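Local coordinates for protein D-alanyl transferase DltD (Enterococcus faecium TX0133A04, PDB 6PFX) that probably transfers D-alanine onto lipoteichoic acid at the cell membrane, a step in building the Gram-positive cell wall, at residues A[8-11]-A[12-16]; A[101-104]-A[105-108]; A[162-165]-A[166-169]; A[222-225]-A[226-230]; A[382-385]-A[386-390]. One frame throughout, in Å; residues are numbered along the deposited sequence.

Contact 1: residues A[8-11]-A[12-16]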
loop_
_atom_site.group_PDB
_atom_site.type_symbol
_atom_site.label_atom_id
_atom_site.label_comp_id
_atom_site.label_asym_id
_atom_site.label_seq_id
_atom_site.Cartn_x
_atom_site.Cartn_y
_atom_site.Cartn_z
ATOM N N ASN A 8 21.474 4.244 -13.877
ATOM C CA ASN A 8 21.142 4.270 -15.298
ATOM C C ASN A 8 19.636 4.438 -15.480
ATOM O O ASN A 8 18.857 3.791 -14.779
ATOM C CB ASN A 8 21.596 2.922 -15.876
ATOM C CG ASN A 8 21.337 2.778 -17.360
ATOM O OD1 ASN A 8 20.518 3.485 -17.940
ATOM N ND2 ASN A 8 22.030 1.830 -17.984
ATOM N N PRO A 9 19.188 5.304 -16.407
ATOM C CA PRO A 9 17.730 5.499 -16.553
ATOM C C PRO A 9 16.957 4.220 -16.836
ATOM O O PRO A 9 15.843 4.050 -16.323
ATOM C CB PRO A 9 17.612 6.516 -17.703
ATOM C CG PRO A 9 18.920 7.255 -17.693
ATOM C CD PRO A 9 19.957 6.244 -17.249
ATOM N N GLU A 10 17.510 3.309 -17.639
ATOM C CA GLU A 10 16.811 2.056 -17.907
ATOM C C GLU A 10 16.764 1.173 -16.669
ATOM O O GLU A 10 15.802 0.418 -16.483
ATOM C CB GLU A 10 17.471 1.324 -19.076
ATOM C CG GLU A 10 16.750 0.056 -19.508
ATOM C CD GLU A 10 15.329 0.306 -20.006
ATOM O OE1 GLU A 10 14.936 1.483 -20.167
ATOM O OE2 GLU A 10 14.602 -0.682 -20.239
ATOM N N THR A 11 17.782 1.244 -15.812
ATOM C CA THR A 11 17.725 0.484 -14.572
ATOM C C THR A 11 16.616 1.006 -13.673
ATOM O O THR A 11 15.900 0.225 -13.036
ATOM C CB THR A 11 19.064 0.553 -13.843
ATOM O OG1 THR A 11 20.109 0.134 -14.726
ATOM C CG2 THR A 11 19.049 -0.355 -12.619
ATOM N N ILE A 12 16.472 2.329 -13.587
ATOM C CA ILE A 12 15.424 2.888 -12.743
ATOM C C ILE A 12 14.053 2.501 -13.284
ATOM O O ILE A 12 13.154 2.121 -12.525
ATOM C CB ILE A 12 15.590 4.412 -12.613
ATOM C CG1 ILE A 12 16.967 4.756 -12.028
ATOM C CG2 ILE A 12 14.470 4.975 -11.750
ATOM C CD1 ILE A 12 17.220 4.174 -10.653
ATOM N N ARG A 13 13.875 2.590 -14.606
ATOM C CA ARG A 13 12.603 2.214 -15.217
ATOM C C ARG A 13 12.269 0.761 -14.915
ATOM O O ARG A 13 11.137 0.437 -14.533
ATOM C CB ARG A 13 12.683 2.455 -16.724
ATOM C CG ARG A 13 11.425 2.142 -17.497
ATOM C CD ARG A 13 11.519 2.715 -18.912
ATOM N NE ARG A 13 10.420 2.270 -19.766
ATOM C CZ ARG A 13 10.521 1.339 -20.715
ATOM N NH1 ARG A 13 11.679 0.737 -20.958
ATOM N NH2 ARG A 13 9.453 1.014 -21.431
ATOM N N ARG A 14 13.245 -0.134 -15.074
ATOM C CA ARG A 14 13.028 -1.526 -14.705
ATOM C C ARG A 14 12.648 -1.644 -13.233
ATOM O O ARG A 14 11.704 -2.362 -12.877
ATOM C CB ARG A 14 14.282 -2.347 -15.012
ATOM C CG ARG A 14 14.527 -2.577 -16.498
ATOM C CD ARG A 14 15.995 -2.895 -16.779
ATOM N NE ARG A 14 16.478 -4.026 -15.991
ATOM C CZ ARG A 14 17.747 -4.205 -15.630
ATOM N NH1 ARG A 14 18.676 -3.321 -15.974
ATOM N NH2 ARG A 14 18.085 -5.269 -14.914
ATOM N N ALA A 15 13.371 -0.933 -12.362
ATOM C CA ALA A 15 13.095 -0.992 -10.932
ATOM C C ALA A 15 11.683 -0.522 -10.608
ATOM O O ALA A 15 11.044 -1.050 -9.685
ATOM C CB ALA A 15 14.104 -0.126 -10.171
ATOM N N SER A 16 11.186 0.483 -11.348
ATOM C CA SER A 16 9.909 1.115 -11.032
ATOM C C SER A 16 8.741 0.142 -11.112
ATOM O O SER A 16 7.687 0.416 -10.532
ATOM C CB SER A 16 9.643 2.318 -11.953
ATOM O OG SER A 16 9.333 1.926 -13.280
#

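Contact 2: residues A[101-104]-A[105-108]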
loop_
_atom_site.group_PDB
_atom_site.type_symbol
_atom_site.label_atom_id
_atom_site.label_comp_id
_atom_site.label_asym_id
_atom_site.label_seq_id
_atom_site.Cartn_x
_atom_site.Cartn_y
_atom_site.Cartn_z
ATOM N N ILE A 101 -3.156 2.313 -2.165
ATOM C CA ILE A 101 -4.246 1.338 -2.178
ATOM C C ILE A 101 -4.343 0.720 -0.785
ATOM O O ILE A 101 -3.398 0.064 -0.334
ATOM C CB ILE A 101 -4.003 0.245 -3.230
ATOM C CG1 ILE A 101 -3.533 0.802 -4.575
ATOM C CG2 ILE A 101 -5.273 -0.583 -3.407
ATOM C CD1 ILE A 101 -4.474 1.691 -5.236
ATOM N N ILE A 102 -5.483 0.925 -0.117
ATOM C CA ILE A 102 -5.732 0.418 1.233
ATOM C C ILE A 102 -6.432 -0.936 1.109
ATOM O O ILE A 102 -7.589 -0.992 0.689
ATOM C CB ILE A 102 -6.654 1.372 2.006
ATOM C CG1 ILE A 102 -6.096 2.791 2.062
ATOM C CG2 ILE A 102 -6.896 0.859 3.439
ATOM C CD1 ILE A 102 -7.059 3.800 2.674
ATOM N N SER A 103 -5.775 -2.026 1.520
ATOM C CA SER A 103 -6.431 -3.341 1.502
ATOM C C SER A 103 -7.205 -3.573 2.796
ATOM O O SER A 103 -6.598 -3.564 3.871
ATOM C CB SER A 103 -5.400 -4.452 1.336
ATOM O OG SER A 103 -4.773 -4.393 0.073
ATOM N N PRO A 104 -8.518 -3.821 2.746
ATOM C CA PRO A 104 -9.245 -4.137 3.994
ATOM C C PRO A 104 -8.655 -5.327 4.751
ATOM O O PRO A 104 -8.658 -5.333 5.992
ATOM C CB PRO A 104 -10.680 -4.385 3.491
ATOM C CG PRO A 104 -10.765 -3.579 2.172
ATOM C CD PRO A 104 -9.408 -3.798 1.566
ATOM N N GLN A 105 -8.085 -6.302 4.026
ATOM C CA GLN A 105 -7.591 -7.528 4.642
ATOM C C GLN A 105 -6.371 -7.296 5.516
ATOM O O GLN A 105 -6.011 -8.168 6.313
ATOM C CB GLN A 105 -7.218 -8.552 3.570
ATOM C CG GLN A 105 -8.355 -8.924 2.655
ATOM C CD GLN A 105 -8.665 -7.842 1.631
ATOM O OE1 GLN A 105 -7.788 -7.053 1.249
ATOM N NE2 GLN A 105 -9.924 -7.775 1.207
ATOM N N TRP A 106 -5.722 -6.146 5.393
ATOM C CA TRP A 106 -4.632 -5.864 6.303
ATOM C C TRP A 106 -5.114 -5.734 7.739
ATOM O O TRP A 106 -4.339 -5.952 8.676
ATOM C CB TRP A 106 -3.999 -4.529 5.955
ATOM C CG TRP A 106 -3.251 -4.449 4.681
ATOM C CD1 TRP A 106 -2.874 -5.473 3.859
ATOM C CD2 TRP A 106 -2.778 -3.246 4.076
ATOM N NE1 TRP A 106 -2.170 -4.969 2.780
ATOM C CE2 TRP A 106 -2.110 -3.601 2.892
ATOM C CE3 TRP A 106 -2.856 -1.896 4.429
ATOM C CZ2 TRP A 106 -1.517 -2.646 2.057
ATOM C CZ3 TRP A 106 -2.277 -0.953 3.600
ATOM C CH2 TRP A 106 -1.622 -1.330 2.428
ATOM N N PHE A 107 -6.366 -5.329 7.923
ATOM C CA PHE A 107 -6.872 -4.860 9.208
ATOM C C PHE A 107 -7.465 -5.986 10.035
ATOM O O PHE A 107 -8.566 -5.899 10.564
ATOM C CB PHE A 107 -7.865 -3.737 8.950
ATOM C CG PHE A 107 -7.219 -2.499 8.340
ATOM C CD1 PHE A 107 -6.903 -2.426 6.978
ATOM C CD2 PHE A 107 -6.891 -1.425 9.149
ATOM C CE1 PHE A 107 -6.281 -1.280 6.448
ATOM C CE2 PHE A 107 -6.294 -0.299 8.636
ATOM C CZ PHE A 107 -5.992 -0.218 7.275
ATOM N N VAL A 108 -6.677 -7.042 10.188
ATOM C CA VAL A 108 -7.091 -8.184 10.993
ATOM C C VAL A 108 -6.788 -7.940 12.472
ATOM O O VAL A 108 -5.975 -7.092 12.847
ATOM C CB VAL A 108 -6.470 -9.504 10.487
ATOM C CG1 VAL A 108 -7.065 -9.892 9.136
ATOM C CG2 VAL A 108 -4.949 -9.408 10.434
#

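Contact 3: residues A[162-165]-A[166-169]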
loop_
_atom_site.group_PDB
_atom_site.type_symbol
_atom_site.label_atom_id
_atom_site.label_comp_id
_atom_site.label_asym_id
_atom_site.label_seq_id
_atom_site.Cartn_x
_atom_site.Cartn_y
_atom_site.Cartn_z
ATOM N N ILE A 162 17.994 1.224 22.266
ATOM C CA ILE A 162 17.642 2.518 21.693
ATOM C C ILE A 162 16.129 2.641 21.562
ATOM O O ILE A 162 15.544 3.674 21.912
ATOM C CB ILE A 162 18.389 2.729 20.362
ATOM C CG1 ILE A 162 19.872 3.016 20.636
ATOM C CG2 ILE A 162 17.725 3.834 19.571
ATOM C CD1 ILE A 162 20.751 2.783 19.434
ATOM N N LEU A 163 15.464 1.580 21.103
ATOM C CA LEU A 163 14.015 1.654 20.965
ATOM C C LEU A 163 13.336 1.805 22.322
ATOM O O LEU A 163 12.318 2.494 22.433
ATOM C CB LEU A 163 13.472 0.421 20.255
ATOM C CG LEU A 163 13.882 0.237 18.801
ATOM C CD1 LEU A 163 13.322 -1.079 18.263
ATOM C CD2 LEU A 163 13.444 1.417 17.932
ATOM N N GLN A 164 13.867 1.157 23.365
ATOM C CA GLN A 164 13.315 1.352 24.705
ATOM C C GLN A 164 13.412 2.813 25.154
ATOM O O GLN A 164 12.502 3.335 25.808
ATOM C CB GLN A 164 14.015 0.428 25.703
ATOM C CG GLN A 164 13.725 -1.063 25.512
ATOM C CD GLN A 164 12.303 -1.448 25.880
ATOM O OE1 GLN A 164 11.480 -0.597 26.228
ATOM N NE2 GLN A 164 12.003 -2.741 25.799
ATOM N N THR A 165 14.514 3.489 24.824
ATOM C CA THR A 165 14.651 4.910 25.142
ATOM C C THR A 165 13.568 5.735 24.455
ATOM O O THR A 165 12.928 6.590 25.081
ATOM C CB THR A 165 16.048 5.366 24.716
ATOM O OG1 THR A 165 17.034 4.642 25.469
ATOM C CG2 THR A 165 16.241 6.845 24.936
ATOM N N ILE A 166 13.352 5.488 23.160
ATOM C CA ILE A 166 12.342 6.218 22.399
ATOM C C ILE A 166 10.943 5.914 22.914
ATOM O O ILE A 166 10.091 6.806 23.011
ATOM C CB ILE A 166 12.485 5.898 20.894
ATOM C CG1 ILE A 166 13.834 6.413 20.403
ATOM C CG2 ILE A 166 11.294 6.465 20.147
ATOM C CD1 ILE A 166 14.234 5.912 19.029
ATOM N N LYS A 167 10.677 4.649 23.237
ATOM C CA LYS A 167 9.369 4.283 23.767
ATOM C C LYS A 167 9.028 5.096 25.009
ATOM O O LYS A 167 7.871 5.487 25.207
ATOM C CB LYS A 167 9.348 2.789 24.080
ATOM C CG LYS A 167 8.081 2.311 24.759
ATOM C CD LYS A 167 8.067 0.800 24.833
ATOM C CE LYS A 167 6.888 0.305 25.653
ATOM N NZ LYS A 167 6.717 -1.168 25.538
ATOM N N LYS A 168 10.024 5.359 25.858
ATOM C CA LYS A 168 9.842 6.170 27.052
ATOM C C LYS A 168 9.756 7.662 26.756
ATOM O O LYS A 168 9.623 8.450 27.699
ATOM C CB LYS A 168 11.008 5.952 28.022
ATOM C CG LYS A 168 11.035 4.612 28.716
ATOM C CD LYS A 168 12.159 4.562 29.765
ATOM C CE LYS A 168 11.904 5.521 30.938
ATOM N NZ LYS A 168 12.928 5.407 32.026
ATOM N N GLY A 169 9.865 8.065 25.493
ATOM C CA GLY A 169 9.715 9.448 25.102
ATOM C C GLY A 169 10.992 10.248 25.059
ATOM O O GLY A 169 10.929 11.474 24.924
#

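Contact 4: residues A[222-225]-A[226-230]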
loop_
_atom_site.group_PDB
_atom_site.type_symbol
_atom_site.label_atom_id
_atom_site.label_comp_id
_atom_site.label_asym_id
_atom_site.label_seq_id
_atom_site.Cartn_x
_atom_site.Cartn_y
_atom_site.Cartn_z
ATOM N N LEU A 222 -12.618 1.092 -23.477
ATOM C CA LEU A 222 -11.797 0.387 -22.500
ATOM C C LEU A 222 -12.643 -0.511 -21.605
ATOM O O LEU A 222 -12.242 -1.638 -21.305
ATOM C CB LEU A 222 -10.984 1.374 -21.658
ATOM C CG LEU A 222 -9.843 2.084 -22.370
ATOM C CD1 LEU A 222 -9.211 3.130 -21.488
ATOM C CD2 LEU A 222 -8.788 1.094 -22.791
ATOM N N SER A 223 -13.811 -0.028 -21.168
ATOM C CA SER A 223 -14.704 -0.837 -20.346
ATOM C C SER A 223 -15.165 -2.081 -21.094
ATOM O O SER A 223 -15.180 -3.184 -20.532
ATOM C CB SER A 223 -15.904 0.019 -19.944
ATOM O OG SER A 223 -16.851 -0.733 -19.218
ATOM N N ILE A 224 -15.541 -1.921 -22.364
ATOM C CA ILE A 224 -15.949 -3.060 -23.178
ATOM C C ILE A 224 -14.827 -4.081 -23.258
ATOM O O ILE A 224 -15.054 -5.289 -23.119
ATOM C CB ILE A 224 -16.382 -2.581 -24.573
ATOM C CG1 ILE A 224 -17.731 -1.877 -24.483
ATOM C CG2 ILE A 224 -16.426 -3.749 -25.546
ATOM C CD1 ILE A 224 -18.046 -1.076 -25.715
ATOM N N LEU A 225 -13.596 -3.610 -23.471
ATOM C CA LEU A 225 -12.459 -4.516 -23.558
ATOM C C LEU A 225 -12.214 -5.197 -22.220
ATOM O O LEU A 225 -11.937 -6.402 -22.176
ATOM C CB LEU A 225 -11.215 -3.758 -24.027
ATOM C CG LEU A 225 -9.922 -4.572 -24.081
ATOM C CD1 LEU A 225 -9.970 -5.624 -25.143
ATOM C CD2 LEU A 225 -8.729 -3.645 -24.316
ATOM N N ALA A 226 -12.329 -4.451 -21.115
ATOM C CA ALA A 226 -12.139 -5.055 -19.799
ATOM C C ALA A 226 -13.175 -6.143 -19.532
ATOM O O ALA A 226 -12.862 -7.182 -18.932
ATOM C CB ALA A 226 -12.172 -3.984 -18.703
ATOM N N ASN A 227 -14.423 -5.908 -19.943
ATOM C CA ASN A 227 -15.458 -6.918 -19.780
ATOM C C ASN A 227 -15.183 -8.126 -20.664
ATOM O O ASN A 227 -15.403 -9.268 -20.242
ATOM C CB ASN A 227 -16.829 -6.327 -20.098
ATOM C CG ASN A 227 -17.364 -5.453 -18.988
ATOM O OD1 ASN A 227 -17.018 -5.619 -17.818
ATOM N ND2 ASN A 227 -18.254 -4.545 -19.346
ATOM N N GLN A 228 -14.679 -7.901 -21.886
ATOM C CA GLN A 228 -14.380 -9.032 -22.761
ATOM C C GLN A 228 -13.248 -9.879 -22.193
ATOM O O GLN A 228 -13.344 -11.111 -22.150
ATOM C CB GLN A 228 -14.030 -8.567 -24.170
ATOM C CG GLN A 228 -15.172 -7.929 -24.929
ATOM C CD GLN A 228 -14.711 -7.204 -26.188
ATOM O OE1 GLN A 228 -13.540 -6.845 -26.322
ATOM N NE2 GLN A 228 -15.634 -6.988 -27.118
ATOM N N ILE A 229 -12.182 -9.235 -21.722
ATOM C CA ILE A 229 -11.064 -9.980 -21.162
ATOM C C ILE A 229 -11.491 -10.677 -19.877
ATOM O O ILE A 229 -11.192 -11.860 -19.672
ATOM C CB ILE A 229 -9.864 -9.037 -20.964
ATOM C CG1 ILE A 229 -9.379 -8.525 -22.326
ATOM C CG2 ILE A 229 -8.745 -9.749 -20.243
ATOM C CD1 ILE A 229 -8.313 -7.432 -22.242
ATOM N N GLY A 230 -12.206 -9.972 -18.999
ATOM C CA GLY A 230 -12.662 -10.601 -17.771
ATOM C C GLY A 230 -13.504 -11.830 -18.043
ATOM O O GLY A 230 -13.322 -12.878 -17.419
#

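Contact 5: residues A[382-385]-A[386-390]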
loop_
_atom_site.group_PDB
_atom_site.type_symbol
_atom_site.label_atom_id
_atom_site.label_comp_id
_atom_site.label_asym_id
_atom_site.label_seq_id
_atom_site.Cartn_x
_atom_site.Cartn_y
_atom_site.Cartn_z
ATOM N N PHE A 382 -3.208 6.581 17.224
ATOM C CA PHE A 382 -2.245 5.565 17.654
ATOM C C PHE A 382 -2.766 4.704 18.808
ATOM O O PHE A 382 -2.143 3.681 19.129
ATOM C CB PHE A 382 -0.898 6.224 18.058
ATOM C CG PHE A 382 -0.147 6.826 16.905
ATOM C CD1 PHE A 382 0.210 6.054 15.800
ATOM C CD2 PHE A 382 0.212 8.158 16.927
ATOM C CE1 PHE A 382 0.894 6.620 14.719
ATOM C CE2 PHE A 382 0.892 8.727 15.859
ATOM C CZ PHE A 382 1.235 7.947 14.751
ATOM N N SER A 383 -3.893 5.083 19.414
ATOM C CA SER A 383 -4.344 4.471 20.654
ATOM C C SER A 383 -5.059 3.149 20.428
ATOM O O SER A 383 -5.658 2.914 19.371
ATOM C CB SER A 383 -5.317 5.396 21.400
ATOM O OG SER A 383 -6.567 5.476 20.733
ATOM N N LYS A 384 -5.031 2.306 21.463
ATOM C CA LYS A 384 -5.801 1.070 21.434
ATOM C C LYS A 384 -7.292 1.355 21.371
ATOM O O LYS A 384 -8.054 0.560 20.806
ATOM C CB LYS A 384 -5.455 0.193 22.641
ATOM C CG LYS A 384 -4.047 -0.378 22.594
ATOM C CD LYS A 384 -4.018 -1.901 22.624
ATOM C CE LYS A 384 -2.593 -2.413 22.487
ATOM N NZ LYS A 384 -2.518 -3.896 22.612
ATOM N N SER A 385 -7.730 2.477 21.937
ATOM C CA SER A 385 -9.133 2.845 21.831
ATOM C C SER A 385 -9.549 2.943 20.374
ATOM O O SER A 385 -10.583 2.401 19.971
ATOM C CB SER A 385 -9.370 4.172 22.527
ATOM O OG SER A 385 -10.706 4.608 22.359
ATOM N N TRP A 386 -8.753 3.643 19.565
ATOM C CA TRP A 386 -9.063 3.740 18.145
ATOM C C TRP A 386 -9.022 2.369 17.472
ATOM O O TRP A 386 -9.904 2.031 16.670
ATOM C CB TRP A 386 -8.112 4.725 17.450
ATOM C CG TRP A 386 -8.413 4.764 15.973
ATOM C CD1 TRP A 386 -7.619 4.330 14.953
ATOM C CD2 TRP A 386 -9.639 5.183 15.375
ATOM N NE1 TRP A 386 -8.270 4.470 13.751
ATOM C CE2 TRP A 386 -9.509 5.008 13.981
ATOM C CE3 TRP A 386 -10.825 5.717 15.882
ATOM C CZ2 TRP A 386 -10.529 5.331 13.090
ATOM C CZ3 TRP A 386 -11.832 6.036 15.003
ATOM C CH2 TRP A 386 -11.669 5.873 13.614
ATOM N N GLN A 387 -8.000 1.566 17.774
ATOM C CA GLN A 387 -7.897 0.240 17.176
ATOM C C GLN A 387 -9.160 -0.578 17.416
ATOM O O GLN A 387 -9.599 -1.330 16.537
ATOM C CB GLN A 387 -6.665 -0.478 17.730
ATOM C CG GLN A 387 -5.345 0.170 17.357
ATOM C CD GLN A 387 -4.170 -0.384 18.146
ATOM O OE1 GLN A 387 -4.138 -1.560 18.497
ATOM N NE2 GLN A 387 -3.204 0.469 18.430
ATOM N N HIS A 388 -9.780 -0.415 18.586
ATOM C CA HIS A 388 -10.955 -1.185 18.975
ATOM C C HIS A 388 -12.274 -0.456 18.720
ATOM O O HIS A 388 -13.339 -1.007 19.023
ATOM C CB HIS A 388 -10.869 -1.544 20.467
ATOM C CG HIS A 388 -9.635 -2.304 20.847
ATOM N ND1 HIS A 388 -8.995 -3.167 19.985
ATOM C CD2 HIS A 388 -8.934 -2.340 22.005
ATOM C CE1 HIS A 388 -7.950 -3.699 20.594
ATOM N NE2 HIS A 388 -7.890 -3.213 21.820
ATOM N N GLN A 389 -12.232 0.744 18.142
ATOM C CA GLN A 389 -13.419 1.581 18.013
ATOM C C GLN A 389 -14.415 0.962 17.041
ATOM O O GLN A 389 -14.063 0.644 15.904
ATOM C CB GLN A 389 -13.000 2.958 17.487
ATOM C CG GLN A 389 -14.144 3.844 16.992
ATOM C CD GLN A 389 -14.679 4.774 18.056
ATOM O OE1 GLN A 389 -13.920 5.462 18.737
ATOM N NE2 GLN A 389 -15.994 4.815 18.192
ATOM N N ILE A 390 -15.667 0.848 17.471
ATOM C CA ILE A 390 -16.743 0.402 16.574
ATOM C C ILE A 390 -17.142 1.559 15.680
ATOM O O ILE A 390 -17.376 2.672 16.181
ATOM C CB ILE A 390 -17.933 -0.106 17.395
ATOM C CG1 ILE A 390 -17.474 -1.215 18.342
ATOM C CG2 ILE A 390 -19.033 -0.594 16.463
ATOM C CD1 ILE A 390 -18.580 -1.784 19.239
HETATM O O HOH W 1 -11.524 5.808 19.867
#

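Contact 1: residues A[8-11]-A[12-16]
The carboxylate of Glu10 meets the guanidinium of Arg13 at its edge, one turn further along helix 9-18, with CD of the acid in the guanidinium plane and the two flat groups turned 46° apart. Both oxygens face the same nitrogen: Arg13 NH1 lies 3.3 Å from Glu10 OE2 and 3.4 Å from Glu10 OE1, a salt bridge whose two hydrogen bonds are each weak. Glu10 reaches it with CG anti to the backbone N (chi1 -175°) and a bend at chi2 that swings the carboxylate forward along the helix; Arg13 stays extended from CG to NE.

On the other flank of Glu10, the aliphatic part of Arg14 crosses the acid at about a right angle, its CD 4.1 Å from Glu10 CG. The chain of Arg14 then bends at chi3 and brings NH1 obliquely to Thr11 OG1, at 3.9 Å.

The helix starts here. Asn8 is the N-cap: its OD1 accepts from Glu10 N at 3.0 Å, the donor standing 50° out of the carbonyl plane, while Asn8 O takes Ile12 N in the first i to i+4 bond. Ile12 and Ala15 face inward onto helix 28-35.

Arg13 NH2 also has long, weak ion pairs with Glu61 and Asp207, so its charge is probably spread over three acids rather than balanced by one. The negative charge of Glu10 in the first turn would also be expected to interact favourably with the positive end of the helix dipole.

Contact 2: residues A[101-104]-A[105-108]
Trp106 lays its indole over Ser103, three residues earlier, where the chain leaves strand 97-101. From the base outward, Trp106 CB and CG rest by the carbonyl oxygen of Ser103, CB at 3.5 Å. The five-membered ring then spreads over the serine methylene: Ser103 CB stands 3.6 Å from its centroid and 11° off the ring normal, a CH-pi contact over one face. Trp106 NE1 is nearest to this same CB, and on the far side of the six-membered ring CH2 comes within 3.6 Å of Ile101 O, obliquely. CG lies anti to the carbonyl carbon (chi1 -69°), which folds the indole back along the incoming strand.

Underneath, the backbone makes a short 3-10 turn. Trp106 N donates to Ser103 O at 3.1 Å and Phe107 N to Pro104 O at 3.0 Å; Phe107 is itself the centre of an inverse gamma turn. The phenyl ring presents its edge to these two carbonyls, with CD1 3.3 Å from Ser103 O, and its CE1 meets Ile102 CG2 at 3.7 Å. Gln105 bends at chi2 to bring OE1 to 3.5 Å from Ser103 CB.

Phe107 continues into the aromatic packing of Phe272 and Phe314. Ser103 OG has a weak hydrogen bond to Ser45, close to a Ser-His-Asp arrangement consistent with the SGNH hydrolase clan. The buried Ser103 N has no partner in the model, which probably carries some energetic cost in this otherwise largely apolar and aromatic turn.

Contact 3: residues A[162-165]-A[166-169]
The last turn of helix 157-167 runs through regular i to i+4 bonds, Lys167 N to Leu163 O at 2.8 Å and Lys168 N to Gln164 O at a longer 3.2 Å, before Gly169 leaves the helix with positive phi (92°) in a Schellman motif. Gly169 N turns back to Ile166 O at 2.8 Å, closing the end. Having no side chain, Gly169 takes up this positive phi without strain.

On the buried side, Ile162 and Ile166 cross obliquely: the CG2 branch of Ile162 meets the CD1 tip of Ile166 at 4.1 Å. Ile166 sets CG1 beside its backbone N (chi1 -64°), which carries CD1 back toward the preceding turn and puts CG1 3.6 Å from Ile162 O.

The outer side is polar. Gln164 and Lys167 lie side by side and point the same way, the amide oxygen OE1 resting 3.9 Å from Lys167 CD, a contact of the amide with the methylene chain. Gln164 must bend at chi2 to reach it, whereas Lys167 is extended beyond CG. Lys168 instead lays CG against Gln164 O at 3.5 Å, then turns its amine away. Thr165 OG1 bonds back to Ala161 O within the helix.

Among its neighbours, the apolar face is set against two helices: Ile162 and Ile166 pack on Leu130 of helix 123-132, and Leu163 and Ile166 on Leu147 and Ala144 of helix 138-147. Arg141 from the latter donates to Lys167 O at the C-terminal end.

Contact 4: residues A[222-225]-A[226-230]
In Leu225 a chi1 of 176° turns CG away from the backbone N and beside the carbonyl carbon, and Ile229 places CG1 beside its own N (chi1 -64°); together these torsions bring the two side chains into contact one turn apart. The two chains meet at a slant, the CD1 tip of Ile229 reaching the branch point CG of Leu225 at 3.8 Å and its CD1 methyl at the same distance. Ile229 CG1 also sits 3.3 Å from Leu225 O, the oxygen that accepts from Ile229 N at 2.9 Å.

Beside this pair, Gln228 is extended beyond CG and runs alongside Ile224, pointing the same way. Its amide nitrogen NE2 lies 3.7 Å from the CG2 branch of Ile224, a van der Waals contact of amide and methyl, while CG rests 3.2 Å from Ile224 O. The other amide atom, OE1, faces Leu225, whose side chain crosses that of Gln228 at about a right angle.

Asn227 turns back over Ser223, with ND2 3.6 Å from Ser223 O. The hydroxyl of Ser223 has its hydrogen bond elsewhere, with Lys352 NZ of helix 351-365.

Ala226 and Ile229 touch Trp351 of that helix, and Leu222 packs on Leu355. The arrangement is that of an amphipathic surface helix: within 219-233, an apolar strip of residues spaced three and four apart lies against helix 351-365. Gln228 and Ile224 are exposed on the outer side, while Asn227 lies at the margin, touching Lys352.

Contact 5: residues A[382-385]-A[386-390]
Ser383 caps the short helix 384-388: its OG accepts from Trp386 N at 3.1 Å in a nearly straight bond (166°). The hydroxyl reaches that N-H because it stands between the backbone N and the carbonyl carbon (chi1 71°), and it is bonded as well to Ala380 O. Ser383 O takes Gln387 N at 3.1 Å, opening the regular i to i+4 pattern.

Lys384 O receives His388 N at 3.0 Å, and Ser385 O shares the same N-H through a weak second bond. The imidazole of His388 lies with one face over Lys384 O, its CG 3.3 Å away, and runs alongside the lysine chain, whose CD is 4.2 Å from His388 NE2.

A serine N-cap and barely more than one helical turn make this a short C-terminal element fastened to the body of the protein by its polar groups. Trp386 NE1 bonds to Gln321 OE1, its ring forms a cation-pi contact with Lys317, and the same lysine's NZ is hydrogen-bonded to the carbonyl oxygens of Trp386 and Gln389. Gln387 is extended beyond CG and sends NE2 to Ser273 OG.

At the exit, Gln389 N returns to Trp386 O. One water spans the two segments, 2.9 Å from Ser385 OG and donating to Gln389 OE1 at 2.7 Å. The other end of that amide is held too: Gln389 NE2 donates to Ile390 O, which lies only 3° out of the amide plane.

Overall arrangement
Contact 2 is the deep one, an aromatic turn after central strand 97-101, its centre about 9 Å from the centre of the chain; the centres of the others lie 21 to 27 Å out, on helices with one buried face. Contacts 1 and 5 open helices through side-chain N-caps, an asparagine and a serine, and stand on opposite sides of the centre. Contact 3 closes a helix with glycine, while contact 4 lies within one; these two are farthest apart, about 53 Å between centres. Contacts 2 and 5 come within about 7 Å at nearest atoms and both reach helices 271-284 and 308-323. Ion pairing across the segments marks contact 1 alone.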